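Local atomic coordinates of ankyrin repeat family protein (Enterococcus faecalis, PDB entry 3HRA), a protein that is of unknown function but, as an ankyrin repeat protein, probably offers an elongated surface for binding other proteins. Residues G149-E152 with L156-D159; S177-T180 with N186-G189; A109-A114 with F135-G140; E86-M91 with I119-L124; A46-D51 with Y76-A81. All coordinates share one frame; numbering follows the deposited sequence.

Overall arrangement
The five contacts follow the ankyrin solenoid of a single chain, with no ligand or active site among them. Contacts 4 and 5 lie nearest the middle, their centres 11 Å apart, and are joined by Asn-121, whose ND2 is 2.8 Å from Gly-80 O. Contact 3 touches both: Ala-113 and Ala-114 pack on Asn-121 and Val-122 of contact 4, and Ala-109, Pro-112 and Ala-113 on residues 76-81 of contact 5. Further along, contact 1 meets contact 3 through Tyr-157 and Ala-114. Contact 2 lies nearest the C-terminal end, its centre 13 Å from that of contact 1 and about 32 Å from that of contact 5.

Contact 1. Residues G149-E152 with L156-D159; sequences GLRE and LYQD
In the turn between helix 143-149 and helix 155-166, Arg-151 folds back over the ring of Tyr-157, on the first part of the second helix. The arginine CB sits 3.6 Å from the centroid of the Tyr-157 ring and almost on the ring normal, a CH-pi contact, while Arg-151 CG comes down at 3.4 Å from Tyr-157 CE1. Two successive bends, chi2 -56° and chi3 -53°, curl the rest of the arginine along the ring toward its hydroxyl end. There Tyr-157 OH lies under the guanidinium, 3.1 Å from Arg-151 CZ, with the two planes 28° apart. Because the hydroxyl sits over the face, the N-H bonds point past it and no hydrogen bond forms between the two groups. This helix-loop-helix pair falls within a predicted ankyrin repeat, residues 139-176, and it is tied to Glu-115, at the end of helix 110-115: Tyr-157 OH is hydrogen-bonded to Glu-115 O, and Arg-151 NH1 forms a salt bridge with the Glu-115 carboxylate. The rotation of the guanidinium is fixed further by Glu-152, gripped side-on through one oxygen. Arg-151 NE reaches Glu-152 OE1 at 2.9 Å on its syn lone pair, and Arg-151 NH2 adds a longer bond to the same OE1 at 3.2 Å. Glu-152 OE1 also rests 3.7 Å from Tyr-157 CE2.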
# COMPACT_ATOMS: atom_id res chain seq x y z
N GLY A 149 9.44 15.55 -2.92
CA GLY A 149 10.90 15.55 -2.85
C GLY A 149 11.60 14.38 -3.49
O GLY A 149 12.75 14.48 -3.92
N LEU A 150 10.92 13.24 -3.55
CA LEU A 150 11.57 12.04 -4.03
C LEU A 150 11.32 11.82 -5.51
O LEU A 150 11.95 10.97 -6.12
CB LEU A 150 11.11 10.82 -3.23
CG LEU A 150 11.89 10.56 -1.92
CD1 LEU A 150 12.03 11.80 -1.08
CD2 LEU A 150 11.22 9.44 -1.13
N ARG A 151 10.40 12.59 -6.08
CA ARG A 151 9.94 12.33 -7.45
C ARG A 151 10.20 13.49 -8.41
O ARG A 151 10.90 14.44 -8.08
CB ARG A 151 8.46 11.94 -7.44
CG ARG A 151 8.16 10.69 -6.60
CD ARG A 151 8.98 9.45 -7.02
NE ARG A 151 8.86 9.15 -8.45
CZ ARG A 151 8.74 7.93 -8.97
NH1 ARG A 151 8.68 6.86 -8.18
NH2 ARG A 151 8.65 7.77 -10.29
N GLU A 152 9.61 13.40 -9.60
CA GLU A 152 9.99 14.22 -10.75
C GLU A 152 9.24 15.55 -10.93
O GLU A 152 9.52 16.30 -11.87
CB GLU A 152 9.86 13.37 -12.02
CG GLU A 152 10.78 12.13 -12.04
CD GLU A 152 10.37 11.05 -11.04
OE1 GLU A 152 9.16 10.93 -10.75
OE2 GLU A 152 11.26 10.32 -10.55
N LEU A 156 1.62 14.17 -12.82
CA LEU A 156 1.07 13.13 -11.96
C LEU A 156 1.30 13.51 -10.50
O LEU A 156 0.40 13.43 -9.68
CB LEU A 156 1.73 11.78 -12.27
CG LEU A 156 1.37 10.58 -11.40
CD1 LEU A 156 -0.13 10.31 -11.44
CD2 LEU A 156 2.18 9.36 -11.84
N TYR A 157 2.50 13.98 -10.21
CA TYR A 157 2.85 14.34 -8.83
C TYR A 157 2.21 15.65 -8.41
O TYR A 157 1.83 15.80 -7.25
CB TYR A 157 4.36 14.25 -8.58
CG TYR A 157 4.77 12.80 -8.62
CD1 TYR A 157 4.56 11.96 -7.53
CD2 TYR A 157 5.29 12.23 -9.78
CE1 TYR A 157 4.88 10.61 -7.58
CE2 TYR A 157 5.62 10.88 -9.84
CZ TYR A 157 5.42 10.08 -8.74
OH TYR A 157 5.74 8.73 -8.80
N GLN A 158 2.02 16.56 -9.37
CA GLN A 158 1.26 17.77 -9.11
C GLN A 158 -0.15 17.36 -8.69
O GLN A 158 -0.69 17.88 -7.72
CB GLN A 158 1.23 18.70 -10.35
CG GLN A 158 2.59 19.30 -10.68
CD GLN A 158 2.68 19.82 -12.11
OE1 GLN A 158 3.75 19.80 -12.73
NE2 GLN A 158 1.56 20.29 -12.63
N ASP A 159 -0.74 16.40 -9.39
CA ASP A 159 -2.09 15.94 -9.06
C ASP A 159 -2.16 15.26 -7.68
O ASP A 159 -3.13 15.42 -6.94
CB ASP A 159 -2.63 15.00 -10.14
CG ASP A 159 -3.03 15.73 -11.45
OD1 ASP A 159 -3.14 16.98 -11.46
OD2 ASP A 159 -3.25 15.04 -12.46

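Contact 2. Residues S177-T180 with N186-G189; sequences SGRT and NQKG
Arg-179 and Gln-187 reach toward each other from the loop before helix 181-188 and from the last turn of that helix, their side chains crossing at about a right angle. The arginine leaves its backbone with CG anti to the carbonyl carbon and runs straight through chi2, then bends at chi3 (-70°), which swings the guanidinium away from the line of the chain. One edge of the group thereby faces Ser-177: Arg-179 NE donates to Ser-177 OG at 3.1 Å, the hydroxyl lying close to the guanidinium plane. The other side brings Arg-179 NH1 to the amide of Gln-187, 3.0 Å from the atom modelled as NE2. Gln-187 is extended beyond CG, and its amide plane is turned 31° from the guanidinium. The end of Lys-188 also comes nearer, but its NZ stays 5.6 Å from Arg-179 NH1. Asp-175 draws the loop together, its OD2 being bonded to both Ser-177 OG and Arg-179 N. At the far end of the helix, Gly-189 takes a positive phi in a Schellman motif. Thr-180 is the N-cap: its side chain caps a backbone N in the first turn of helix 181-188, while its own N is bonded to Asp-183 OD2, consistent with a capping box. It occupies the position of the threonine that begins the TPLH motif of ankyrin repeats, where the first helix opens.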
# COMPACT_ATOMS: atom_id res chain seq x y z
N SER A 177 15.60 15.65 8.26
CA SER A 177 16.60 16.63 7.84
C SER A 177 16.13 18.06 8.09
O SER A 177 16.84 19.02 7.79
CB SER A 177 16.98 16.44 6.36
OG SER A 177 15.97 16.93 5.48
N GLY A 178 14.93 18.21 8.64
CA GLY A 178 14.39 19.53 8.93
C GLY A 178 13.73 20.23 7.75
O GLY A 178 13.48 21.43 7.79
N ARG A 179 13.43 19.47 6.70
CA ARG A 179 12.86 20.06 5.49
C ARG A 179 11.37 19.77 5.33
O ARG A 179 10.89 18.69 5.69
CB ARG A 179 13.66 19.60 4.26
CG ARG A 179 14.99 20.34 4.09
CD ARG A 179 15.72 19.93 2.80
NE ARG A 179 16.23 18.56 2.89
CZ ARG A 179 16.99 17.96 1.97
NH1 ARG A 179 17.34 18.60 0.86
NH2 ARG A 179 17.39 16.71 2.17
N THR A 180 10.64 20.75 4.79
CA THR A 180 9.24 20.57 4.48
C THR A 180 9.06 20.31 2.98
O THR A 180 9.99 20.45 2.18
CB THR A 180 8.39 21.83 4.83
OG1 THR A 180 8.82 22.93 4.02
CG2 THR A 180 8.52 22.18 6.33
N ASN A 186 10.87 24.00 -3.78
CA ASN A 186 11.68 25.17 -4.05
C ASN A 186 13.12 24.84 -4.48
O ASN A 186 13.63 25.39 -5.46
CB ASN A 186 11.68 26.09 -2.82
CG ASN A 186 12.35 27.41 -3.09
OD1 ASN A 186 13.31 27.78 -2.41
ND2 ASN A 186 11.85 28.13 -4.08
N GLN A 187 13.77 23.94 -3.74
CA GLN A 187 15.14 23.51 -4.04
C GLN A 187 15.27 22.88 -5.42
O GLN A 187 16.27 23.07 -6.12
CB GLN A 187 15.65 22.52 -2.99
CG GLN A 187 15.95 23.15 -1.63
CD GLN A 187 16.13 22.10 -0.52
OE1 GLN A 187 16.10 22.43 0.66
NE2 GLN A 187 16.32 20.83 -0.91
N LYS A 188 14.24 22.13 -5.81
CA LYS A 188 14.31 21.33 -7.03
C LYS A 188 13.79 22.09 -8.24
O LYS A 188 13.87 21.62 -9.37
CB LYS A 188 13.53 20.04 -6.84
CG LYS A 188 14.06 19.22 -5.68
CD LYS A 188 13.51 17.82 -5.68
CE LYS A 188 14.08 17.05 -4.49
NZ LYS A 188 15.53 17.38 -4.25
N GLY A 189 13.25 23.27 -7.99
CA GLY A 189 12.70 24.09 -9.06
C GLY A 189 11.36 23.58 -9.56
O GLY A 189 11.01 23.81 -10.72

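Contact 3. Residues A109-A114 with F135-G140; sequences ALIPAA and FQNDFG
Ile-111, on helix 110-115, pushes its CD1 methyl into the strand-like chain of Phe-135 to Asn-137 that rises from the solenoid into the next finger. The contact is apolar in kind. CG1 is anti to the carbonyl carbon of Ile-111 (chi1 -66°) and the chain is extended beyond it, which carries Ile-111 CD1 outward from the helix to a point 4.0 Å from Phe-135 CD2, at the edge of the ring. The same Ile-111 CD1 methyl lies against the peptide groups, 3.6 Å from Phe-135 O and 3.8 Å from Asn-137 N, and the CG2 branch faces the amide end of Asn-137. The Phe-135 ring also meets the ring of His-102.

No hydrogen bond joins the two segments; each has its own. Helix 110-115 has Ala-114 N bonded to Leu-110 O at 3.0 Å, and Asn-137 to Gly-140 form a type I turn closed by Gly-140 N to Asn-137 O at 2.9 Å. Gly-140, with phi 85°, ends this turn at the tip of an ankyrin finger.

The contact thus rests on van der Waals packing of one isoleucine against a ring edge and a backbone, while hydrogen bonding is left to the fingers themselves, where the backbone of Asp-138 bonds to that of Tyr-105 and the backbone of Phe-139 to that of Asn-176.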
# COMPACT_ATOMS: atom_id res chain seq x y z
N ALA A 109 0.52 2.22 4.22
CA ALA A 109 0.17 1.97 2.82
C ALA A 109 0.15 3.23 1.95
O ALA A 109 0.41 3.16 0.75
CB ALA A 109 -1.16 1.20 2.71
N LEU A 110 -0.15 4.37 2.57
CA LEU A 110 -0.38 5.63 1.85
C LEU A 110 0.90 6.34 1.38
O LEU A 110 0.97 6.86 0.28
CB LEU A 110 -1.22 6.56 2.73
CG LEU A 110 -1.65 7.94 2.21
CD1 LEU A 110 -2.33 7.83 0.87
CD2 LEU A 110 -2.58 8.62 3.22
N ILE A 111 1.93 6.36 2.23
CA ILE A 111 3.19 6.99 1.86
C ILE A 111 3.77 6.45 0.54
O ILE A 111 4.03 7.22 -0.37
CB ILE A 111 4.22 6.94 3.00
CG1 ILE A 111 3.73 7.81 4.18
CG2 ILE A 111 5.57 7.45 2.50
CD1 ILE A 111 4.59 7.71 5.46
N PRO A 112 3.97 5.11 0.44
CA PRO A 112 4.51 4.56 -0.81
C PRO A 112 3.52 4.66 -1.98
O PRO A 112 3.95 4.82 -3.11
CB PRO A 112 4.79 3.08 -0.48
CG PRO A 112 4.23 2.83 0.87
CD PRO A 112 3.74 4.10 1.48
N ALA A 113 2.22 4.57 -1.72
CA ALA A 113 1.25 4.77 -2.80
C ALA A 113 1.46 6.13 -3.46
O ALA A 113 1.44 6.25 -4.68
CB ALA A 113 -0.18 4.63 -2.29
N ALA A 114 1.65 7.16 -2.64
CA ALA A 114 1.89 8.50 -3.17
C ALA A 114 3.24 8.62 -3.87
O ALA A 114 3.32 9.19 -4.95
CB ALA A 114 1.75 9.56 -2.07
N PHE A 135 1.01 10.73 8.69
CA PHE A 135 1.89 9.71 9.23
C PHE A 135 3.29 9.91 8.67
O PHE A 135 3.45 10.40 7.55
CB PHE A 135 1.38 8.32 8.85
CG PHE A 135 2.08 7.20 9.58
CD1 PHE A 135 1.82 6.96 10.91
CD2 PHE A 135 3.03 6.42 8.92
CE1 PHE A 135 2.48 5.92 11.59
CE2 PHE A 135 3.68 5.38 9.59
CZ PHE A 135 3.40 5.14 10.92
N GLN A 136 4.31 9.58 9.45
CA GLN A 136 5.69 9.70 9.00
C GLN A 136 6.41 8.37 9.07
O GLN A 136 6.21 7.58 10.01
CB GLN A 136 6.45 10.70 9.86
CG GLN A 136 6.08 12.16 9.62
CD GLN A 136 6.76 13.09 10.60
OE1 GLN A 136 7.78 13.72 10.30
NE2 GLN A 136 6.20 13.18 11.80
N ASN A 137 7.28 8.12 8.10
CA ASN A 137 8.12 6.93 8.15
C ASN A 137 9.45 7.18 8.89
O ASN A 137 9.60 8.21 9.57
CB ASN A 137 8.33 6.31 6.76
CG ASN A 137 9.02 7.25 5.75
OD1 ASN A 137 8.82 7.11 4.54
ND2 ASN A 137 9.81 8.19 6.24
N ASP A 138 10.39 6.24 8.78
CA ASP A 138 11.64 6.29 9.57
C ASP A 138 12.50 7.50 9.24
O ASP A 138 13.32 7.92 10.06
CB ASP A 138 12.49 5.03 9.39
CG ASP A 138 11.95 3.84 10.13
OD1 ASP A 138 12.46 2.73 9.89
OD2 ASP A 138 11.01 4.00 10.94
N PHE A 139 12.30 8.05 8.05
CA PHE A 139 13.02 9.22 7.58
C PHE A 139 12.33 10.52 7.96
O PHE A 139 12.86 11.59 7.69
CB PHE A 139 13.22 9.17 6.06
CG PHE A 139 13.67 7.82 5.56
CD1 PHE A 139 15.00 7.43 5.71
CD2 PHE A 139 12.78 6.96 4.95
CE1 PHE A 139 15.42 6.19 5.26
CE2 PHE A 139 13.20 5.71 4.50
CZ PHE A 139 14.52 5.33 4.65
N GLY A 140 11.13 10.42 8.54
CA GLY A 140 10.33 11.60 8.85
C GLY A 140 9.48 12.05 7.67
O GLY A 140 8.80 13.09 7.75

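Contact 4. Residues E86-M91 with I119-L124; sequences EILAYM and IDNVKL
Leu-88 holds CG anti to its backbone N (chi1 -180°), which sends its CD2 methyl across to Asn-121, while Leu-124 departs from a staggered rotamer (chi1 -127°) to bring its own CD2 back against Leu-88 and Ala-89. The Leu-88 CD2 methyl lies over the flat amide of Asn-121, 3.5 Å from its CG and 3.7 Å from both OD1 and ND2. The two leucines slide past each other in opposite directions, Leu-88 CD2 coming 4.1 Å from Leu-124 CD2. Leu-124 CD2 also fits over the small Ala-89, 3.9 Å from its CB and 3.8 Å from its backbone N. These are neighbouring outer helices of the ankyrin solenoid; the axes of the short segments approach to 10.3 Å and run nearly parallel (8°). The polar atoms of Asn-121 have partners elsewhere: ND2 is bonded to Gly-80 O, and OD1 to Thr-85 OG1. Lys-123 and Asp-120 form a long salt bridge on their own helix.

The buried amide is therefore satisfied at both ends by the helix 75-81 and helix 85-94 region, which holds its plane steady, and the leucine methyl meets a face of it that needs no hydrogen bond.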
# COMPACT_ATOMS: atom_id res chain seq x y z
N GLU A 86 -7.70 -2.79 -7.39
CA GLU A 86 -8.85 -3.68 -7.24
C GLU A 86 -8.75 -4.50 -5.95
O GLU A 86 -9.72 -4.63 -5.21
CB GLU A 86 -8.93 -4.60 -8.47
CG GLU A 86 -9.01 -3.80 -9.79
CD GLU A 86 -7.66 -3.59 -10.55
OE1 GLU A 86 -6.53 -3.43 -9.95
OE2 GLU A 86 -7.74 -3.55 -11.80
N ILE A 87 -7.57 -5.07 -5.69
CA ILE A 87 -7.38 -5.86 -4.48
C ILE A 87 -7.50 -4.99 -3.22
O ILE A 87 -8.13 -5.39 -2.26
CB ILE A 87 -6.04 -6.62 -4.50
CG1 ILE A 87 -6.06 -7.68 -5.61
CG2 ILE A 87 -5.76 -7.27 -3.15
CD1 ILE A 87 -4.70 -8.34 -5.83
N LEU A 88 -6.91 -3.79 -3.26
CA LEU A 88 -6.98 -2.84 -2.15
C LEU A 88 -8.42 -2.45 -1.85
O LEU A 88 -8.84 -2.45 -0.69
CB LEU A 88 -6.16 -1.58 -2.45
CG LEU A 88 -6.17 -0.53 -1.35
CD1 LEU A 88 -5.61 -1.11 -0.05
CD2 LEU A 88 -5.36 0.70 -1.79
N ALA A 89 -9.17 -2.11 -2.89
CA ALA A 89 -10.59 -1.79 -2.71
C ALA A 89 -11.34 -2.94 -2.01
O ALA A 89 -12.17 -2.72 -1.12
CB ALA A 89 -11.23 -1.46 -4.05
N TYR A 90 -11.04 -4.18 -2.43
CA TYR A 90 -11.67 -5.34 -1.82
C TYR A 90 -11.28 -5.47 -0.34
O TYR A 90 -12.14 -5.72 0.52
CB TYR A 90 -11.33 -6.61 -2.59
CG TYR A 90 -12.31 -7.73 -2.37
CD1 TYR A 90 -13.52 -7.76 -3.04
CD2 TYR A 90 -12.02 -8.77 -1.48
CE1 TYR A 90 -14.43 -8.80 -2.85
CE2 TYR A 90 -12.90 -9.81 -1.28
CZ TYR A 90 -14.11 -9.81 -1.95
OH TYR A 90 -14.99 -10.85 -1.75
N MET A 91 -10.00 -5.30 -0.06
CA MET A 91 -9.51 -5.37 1.32
C MET A 91 -10.20 -4.34 2.20
O MET A 91 -10.58 -4.64 3.32
CB MET A 91 -8.01 -5.16 1.37
CG MET A 91 -7.20 -6.30 0.78
SD MET A 91 -5.46 -5.87 0.78
CE MET A 91 -4.68 -7.45 0.41
N ILE A 119 -2.17 7.13 -7.81
CA ILE A 119 -3.13 8.12 -7.34
C ILE A 119 -4.49 7.50 -7.01
O ILE A 119 -5.17 7.94 -6.08
CB ILE A 119 -3.24 9.31 -8.35
CG1 ILE A 119 -4.06 10.46 -7.75
CG2 ILE A 119 -3.81 8.85 -9.68
CD1 ILE A 119 -4.01 11.75 -8.57
N ASP A 120 -4.89 6.47 -7.75
CA ASP A 120 -6.15 5.80 -7.43
C ASP A 120 -6.08 5.13 -6.06
O ASP A 120 -7.04 5.17 -5.29
CB ASP A 120 -6.52 4.80 -8.52
CG ASP A 120 -6.95 5.48 -9.81
OD1 ASP A 120 -7.66 6.52 -9.73
OD2 ASP A 120 -6.58 4.99 -10.91
N ASN A 121 -4.92 4.56 -5.71
CA ASN A 121 -4.73 4.03 -4.36
C ASN A 121 -4.79 5.10 -3.27
O ASN A 121 -5.38 4.90 -2.21
CB ASN A 121 -3.42 3.23 -4.25
CG ASN A 121 -3.59 1.78 -4.66
OD1 ASN A 121 -4.55 1.44 -5.34
ND2 ASN A 121 -2.67 0.93 -4.25
N VAL A 122 -4.17 6.25 -3.55
CA VAL A 122 -4.22 7.37 -2.62
C VAL A 122 -5.67 7.77 -2.33
O VAL A 122 -6.04 7.96 -1.17
CB VAL A 122 -3.43 8.57 -3.16
CG1 VAL A 122 -3.61 9.76 -2.23
CG2 VAL A 122 -1.96 8.18 -3.33
N LYS A 123 -6.47 7.90 -3.38
CA LYS A 123 -7.87 8.31 -3.25
C LYS A 123 -8.62 7.32 -2.40
O LYS A 123 -9.36 7.70 -1.49
CB LYS A 123 -8.54 8.39 -4.62
CG LYS A 123 -8.05 9.51 -5.49
CD LYS A 123 -8.64 9.40 -6.90
CE LYS A 123 -8.04 10.46 -7.84
NZ LYS A 123 -8.03 10.05 -9.28
N LEU A 124 -8.41 6.04 -2.70
CA LEU A 124 -9.04 4.96 -1.97
C LEU A 124 -8.71 5.03 -0.47
O LEU A 124 -9.61 4.95 0.38
CB LEU A 124 -8.54 3.63 -2.54
CG LEU A 124 -9.53 2.57 -2.99
CD1 LEU A 124 -10.67 3.18 -3.78
CD2 LEU A 124 -8.78 1.53 -3.82

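Contact 5. Residues A46-D51 with Y76-A81; sequences AVHNND and YLYAGA
His-48 and Tyr-78 stack face to face between two inner helices of the ankyrin solenoid, helix 42-49 and helix 75-81, on the partly exposed side of the contact. The ring centroids are 3.7 Å apart and the planes 17° apart, with an offset that places His-48 NE2 over the rim of the tyrosine, 3.4 Å from Tyr-78 CE1. Tyr-78 CG is anti to its backbone N (chi1 -168°), which lays the ring across toward helix 42-49, and His-48 ND1 is held by the backbone O of Asn-44, which should restrain the imidazole in the stack. The buried side is packed round the Val-47 CG1 methyl. Val-47 CG1 meets the edge of the same tyrosine ring at Tyr-78 CD2, 3.7 Å away, and reaches past it to Ala-79, whose CB is 3.8 Å off. Ile-87 and Met-91 of helix 85-94 cover Val-47 further in. Just beyond, helix 42-49 ends in a Schellman motif at Asn-50, where Asp-51 N bonds Ala-46 O at 2.9 Å, and Arg-84 takes up the last-turn carbonyls, its NE on Val-47 O and its NH2 on His-48 O. On the buried side the Val-47 CG1 methyl also lies 3.7 Å from Ala-79 N.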
# COMPACT_ATOMS: atom_id res chain seq x y z
N ALA A 46 -0.49 -13.89 -4.28
CA ALA A 46 -1.52 -13.37 -5.19
C ALA A 46 -1.44 -11.85 -5.34
O ALA A 46 -1.63 -11.32 -6.43
CB ALA A 46 -2.91 -13.80 -4.73
N VAL A 47 -1.18 -11.14 -4.25
CA VAL A 47 -1.11 -9.68 -4.32
C VAL A 47 0.09 -9.22 -5.15
O VAL A 47 -0.02 -8.31 -5.97
CB VAL A 47 -1.10 -9.02 -2.92
CG1 VAL A 47 -0.86 -7.53 -3.02
CG2 VAL A 47 -2.43 -9.28 -2.22
N HIS A 48 1.24 -9.87 -4.93
CA HIS A 48 2.44 -9.63 -5.72
C HIS A 48 2.18 -9.87 -7.21
O HIS A 48 2.61 -9.08 -8.05
CB HIS A 48 3.60 -10.52 -5.23
CG HIS A 48 4.27 -10.02 -3.98
ND1 HIS A 48 3.65 -10.00 -2.75
CD2 HIS A 48 5.51 -9.51 -3.78
CE1 HIS A 48 4.47 -9.50 -1.85
NE2 HIS A 48 5.61 -9.20 -2.45
N ASN A 49 1.45 -10.94 -7.53
CA ASN A 49 1.13 -11.30 -8.91
C ASN A 49 -0.03 -10.49 -9.53
O ASN A 49 -0.26 -10.55 -10.75
CB ASN A 49 0.75 -12.78 -8.98
CG ASN A 49 1.95 -13.70 -8.95
OD1 ASN A 49 3.01 -13.38 -9.47
ND2 ASN A 49 1.78 -14.87 -8.36
N ASN A 50 -0.73 -9.75 -8.68
CA ASN A 50 -2.01 -9.11 -9.05
C ASN A 50 -3.03 -10.11 -9.62
O ASN A 50 -3.73 -9.82 -10.59
CB ASN A 50 -1.85 -7.89 -9.96
CG ASN A 50 -3.07 -6.97 -9.91
OD1 ASN A 50 -3.77 -6.90 -8.91
ND2 ASN A 50 -3.31 -6.25 -11.01
N ASP A 51 -3.11 -11.28 -8.98
CA ASP A 51 -4.14 -12.25 -9.29
C ASP A 51 -5.37 -11.91 -8.45
O ASP A 51 -5.53 -12.38 -7.32
CB ASP A 51 -3.65 -13.68 -9.05
CG ASP A 51 -2.71 -14.16 -10.15
OD1 ASP A 51 -2.70 -13.61 -11.27
OD2 ASP A 51 -1.97 -15.12 -9.89
N TYR A 76 -1.83 -6.29 2.61
CA TYR A 76 -2.37 -4.93 2.65
C TYR A 76 -1.32 -3.85 2.33
O TYR A 76 -1.55 -2.98 1.49
CB TYR A 76 -3.00 -4.66 4.02
CG TYR A 76 -3.49 -3.24 4.19
CD1 TYR A 76 -4.65 -2.80 3.54
CD2 TYR A 76 -2.81 -2.35 5.00
CE1 TYR A 76 -5.10 -1.49 3.69
CE2 TYR A 76 -3.26 -1.03 5.15
CZ TYR A 76 -4.40 -0.62 4.49
OH TYR A 76 -4.85 0.67 4.65
N LEU A 77 -0.18 -3.91 3.01
CA LEU A 77 0.85 -2.91 2.81
C LEU A 77 1.36 -2.94 1.37
O LEU A 77 1.62 -1.89 0.78
CB LEU A 77 2.00 -3.14 3.80
CG LEU A 77 1.75 -2.64 5.23
CD1 LEU A 77 2.78 -3.21 6.21
CD2 LEU A 77 1.73 -1.10 5.28
N TYR A 78 1.49 -4.15 0.81
CA TYR A 78 1.99 -4.31 -0.54
C TYR A 78 0.95 -3.84 -1.57
O TYR A 78 1.27 -3.10 -2.50
CB TYR A 78 2.41 -5.76 -0.79
CG TYR A 78 3.20 -5.92 -2.07
CD1 TYR A 78 4.59 -5.83 -2.06
CD2 TYR A 78 2.56 -6.11 -3.29
CE1 TYR A 78 5.32 -5.95 -3.22
CE2 TYR A 78 3.29 -6.24 -4.47
CZ TYR A 78 4.67 -6.16 -4.43
OH TYR A 78 5.39 -6.28 -5.60
N ALA A 79 -0.30 -4.25 -1.38
CA ALA A 79 -1.36 -3.81 -2.30
C ALA A 79 -1.45 -2.27 -2.38
O ALA A 79 -1.59 -1.71 -3.47
CB ALA A 79 -2.69 -4.40 -1.88
N GLY A 80 -1.36 -1.61 -1.23
CA GLY A 80 -1.40 -0.16 -1.18
C GLY A 80 -0.20 0.49 -1.85
O GLY A 80 -0.36 1.35 -2.72
N ALA A 81 0.99 0.06 -1.45
CA ALA A 81 2.24 0.59 -1.99
C ALA A 81 2.39 0.42 -3.50
O ALA A 81 2.95 1.28 -4.17
CB ALA A 81 3.41 -0.06 -1.31